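Glial cell-derived neurotrophic factor (Rattus norvegicus, PDB 1AGQ) probably acts as a dimeric, cystine-knot growth factor that supports neurons by binding cell-surface receptors. Local coordinates at residues B[38-46]-B[127-135]. Residues are numbered along the deposited sequence; the frame is centred on the assembly and turned at random.
Sequences KNRGCVLTA and HSAKRCGCI
Leu44 lies against Cys132, where the strand starting at Val43 passes closest to the last strand of the chain. From its base outward, Leu44 CB meets Cys132 SG at 3.7 Å. CG, anti to the backbone N (chi1 -172°), stands farther from that sulfur (4.2 Å) and heads for Ala129 and Lys130, where the branches part: CD1 touches both Cys132 SG (3.4 Å) and Ala129 CB (3.6 Å), which lie roughly at right angles as seen from it, while CD2 reaches Lys130 O at 3.5 Å. An alanine here, keeping CB but lacking both methyls, would probably open a gap beside the Cys132 sulfur and strip Ala129 of this methyl neighbour. Two residues earlier, Cys42 SG lies 3.7 Å from Gly133 N and 3.9 Å from Cys132 CB. Cys134 SG touches Asn39 CB at 3.4 Å, at the start of a type I turn; the Asn39 amide nitrogen turns to Glu77 and Ala75 O. The three bridges of the cystine knot are Cys42 with Cys103, Cys132 with Cys69 and Cys134 with Cys73. Sulfur and methyl contacts thus join the segments directly, without hydrogen bonding, while the disulfides tie each to other strands and loops.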
# COMPACT_ATOMS: atom_id res chain seq x y z
N LYS B 38 3.83 -8.61 -3.95
CA LYS B 38 3.43 -7.40 -3.22
C LYS B 38 4.18 -6.19 -3.77
O LYS B 38 5.40 -6.08 -3.60
CB LYS B 38 3.70 -7.56 -1.71
N ASN B 39 3.46 -5.30 -4.43
CA ASN B 39 4.06 -4.10 -4.99
C ASN B 39 3.48 -2.92 -4.22
O ASN B 39 2.51 -2.29 -4.65
CB ASN B 39 3.71 -3.98 -6.48
CG ASN B 39 4.54 -4.91 -7.34
OD1 ASN B 39 5.70 -4.63 -7.64
ND2 ASN B 39 3.95 -6.03 -7.74
N ARG B 40 4.08 -2.65 -3.06
CA ARG B 40 3.63 -1.57 -2.17
C ARG B 40 3.80 -0.17 -2.73
O ARG B 40 3.24 0.80 -2.19
CB ARG B 40 4.36 -1.69 -0.83
CG ARG B 40 4.37 -3.10 -0.27
CD ARG B 40 3.35 -3.26 0.84
NE ARG B 40 3.66 -2.40 1.98
CZ ARG B 40 2.75 -1.95 2.84
NH1 ARG B 40 1.47 -2.30 2.70
NH2 ARG B 40 3.11 -1.17 3.85
N GLY B 41 4.60 -0.05 -3.78
CA GLY B 41 4.83 1.24 -4.41
C GLY B 41 3.69 1.69 -5.31
O GLY B 41 3.68 2.84 -5.76
N CYS B 42 2.75 0.79 -5.60
CA CYS B 42 1.58 1.09 -6.43
C CYS B 42 0.57 1.69 -5.47
O CYS B 42 -0.10 0.97 -4.72
CB CYS B 42 1.04 -0.20 -7.06
SG CYS B 42 -0.47 -0.01 -8.07
N VAL B 43 0.46 3.02 -5.47
CA VAL B 43 -0.42 3.69 -4.52
C VAL B 43 -1.48 4.61 -5.11
O VAL B 43 -1.37 5.06 -6.24
CB VAL B 43 0.40 4.51 -3.50
CG1 VAL B 43 1.64 3.73 -3.07
CG2 VAL B 43 0.83 5.81 -4.10
N LEU B 44 -2.50 4.85 -4.30
CA LEU B 44 -3.63 5.68 -4.67
C LEU B 44 -3.28 7.10 -4.24
O LEU B 44 -2.78 7.32 -3.14
CB LEU B 44 -4.86 5.18 -3.92
CG LEU B 44 -6.25 5.73 -4.23
CD1 LEU B 44 -6.66 5.34 -5.62
CD2 LEU B 44 -7.23 5.19 -3.23
N THR B 45 -3.51 8.06 -5.13
CA THR B 45 -3.21 9.46 -4.82
C THR B 45 -4.48 10.25 -5.08
O THR B 45 -5.14 10.05 -6.11
CB THR B 45 -2.10 10.01 -5.72
OG1 THR B 45 -0.89 9.29 -5.47
CG2 THR B 45 -1.83 11.49 -5.41
N ALA B 46 -4.83 11.14 -4.15
CA ALA B 46 -6.05 11.95 -4.29
C ALA B 46 -5.75 13.43 -4.57
O ALA B 46 -4.77 14.01 -4.08
CB ALA B 46 -6.88 11.82 -3.02
N HIS B 127 -14.36 6.89 -13.63
CA HIS B 127 -13.64 8.15 -13.79
C HIS B 127 -12.60 8.42 -12.70
O HIS B 127 -11.75 9.29 -12.84
CB HIS B 127 -14.65 9.29 -13.78
CG HIS B 127 -15.36 9.46 -12.47
ND1 HIS B 127 -16.21 8.50 -11.96
CD2 HIS B 127 -15.34 10.47 -11.57
CE1 HIS B 127 -16.68 8.92 -10.79
NE2 HIS B 127 -16.17 10.11 -10.53
N SER B 128 -12.68 7.65 -11.62
CA SER B 128 -11.78 7.84 -10.50
C SER B 128 -11.45 6.49 -9.86
O SER B 128 -12.32 5.62 -9.73
CB SER B 128 -12.44 8.76 -9.47
OG SER B 128 -11.50 9.20 -8.51
N ALA B 129 -10.21 6.34 -9.43
CA ALA B 129 -9.80 5.09 -8.80
C ALA B 129 -10.29 4.96 -7.36
O ALA B 129 -10.34 5.94 -6.61
CB ALA B 129 -8.28 4.97 -8.83
N LYS B 130 -10.64 3.74 -6.99
CA LYS B 130 -11.07 3.43 -5.63
C LYS B 130 -9.97 2.55 -5.00
O LYS B 130 -9.65 2.68 -3.82
CB LYS B 130 -12.39 2.65 -5.68
CG LYS B 130 -12.93 2.24 -4.34
CD LYS B 130 -14.39 1.82 -4.50
CE LYS B 130 -14.95 1.22 -3.23
NZ LYS B 130 -16.24 0.52 -3.49
N ARG B 131 -9.41 1.66 -5.82
CA ARG B 131 -8.35 0.73 -5.37
C ARG B 131 -7.35 0.61 -6.50
O ARG B 131 -7.74 0.58 -7.66
CB ARG B 131 -8.94 -0.66 -5.13
CG ARG B 131 -9.46 -0.94 -3.74
CD ARG B 131 -9.62 -2.45 -3.54
NE ARG B 131 -10.50 -3.07 -4.54
CZ ARG B 131 -10.18 -4.15 -5.25
NH1 ARG B 131 -9.00 -4.74 -5.09
NH2 ARG B 131 -11.04 -4.64 -6.14
N CYS B 132 -6.07 0.50 -6.15
CA CYS B 132 -4.98 0.38 -7.12
C CYS B 132 -4.36 -1.01 -7.10
O CYS B 132 -4.34 -1.66 -6.06
CB CYS B 132 -3.89 1.39 -6.79
SG CYS B 132 -4.49 3.09 -6.94
N GLY B 133 -3.86 -1.47 -8.24
CA GLY B 133 -3.24 -2.79 -8.29
C GLY B 133 -2.37 -2.95 -9.51
O GLY B 133 -2.52 -2.22 -10.50
N CYS B 134 -1.41 -3.86 -9.44
CA CYS B 134 -0.54 -4.12 -10.57
C CYS B 134 -1.30 -5.10 -11.45
O CYS B 134 -1.63 -6.20 -11.03
CB CYS B 134 0.79 -4.70 -10.09
SG CYS B 134 1.78 -3.43 -9.25
N ILE B 135 -1.61 -4.69 -12.68
CA ILE B 135 -2.36 -5.54 -13.59
C ILE B 135 -1.74 -5.61 -14.99
O ILE B 135 -0.89 -4.75 -15.29
CB ILE B 135 -3.84 -5.08 -13.72
CG1 ILE B 135 -3.91 -3.66 -14.28
CG2 ILE B 135 -4.53 -5.16 -12.37
CD1 ILE B 135 -5.33 -3.14 -14.49
OXT ILE B 135 -2.14 -6.52 -15.74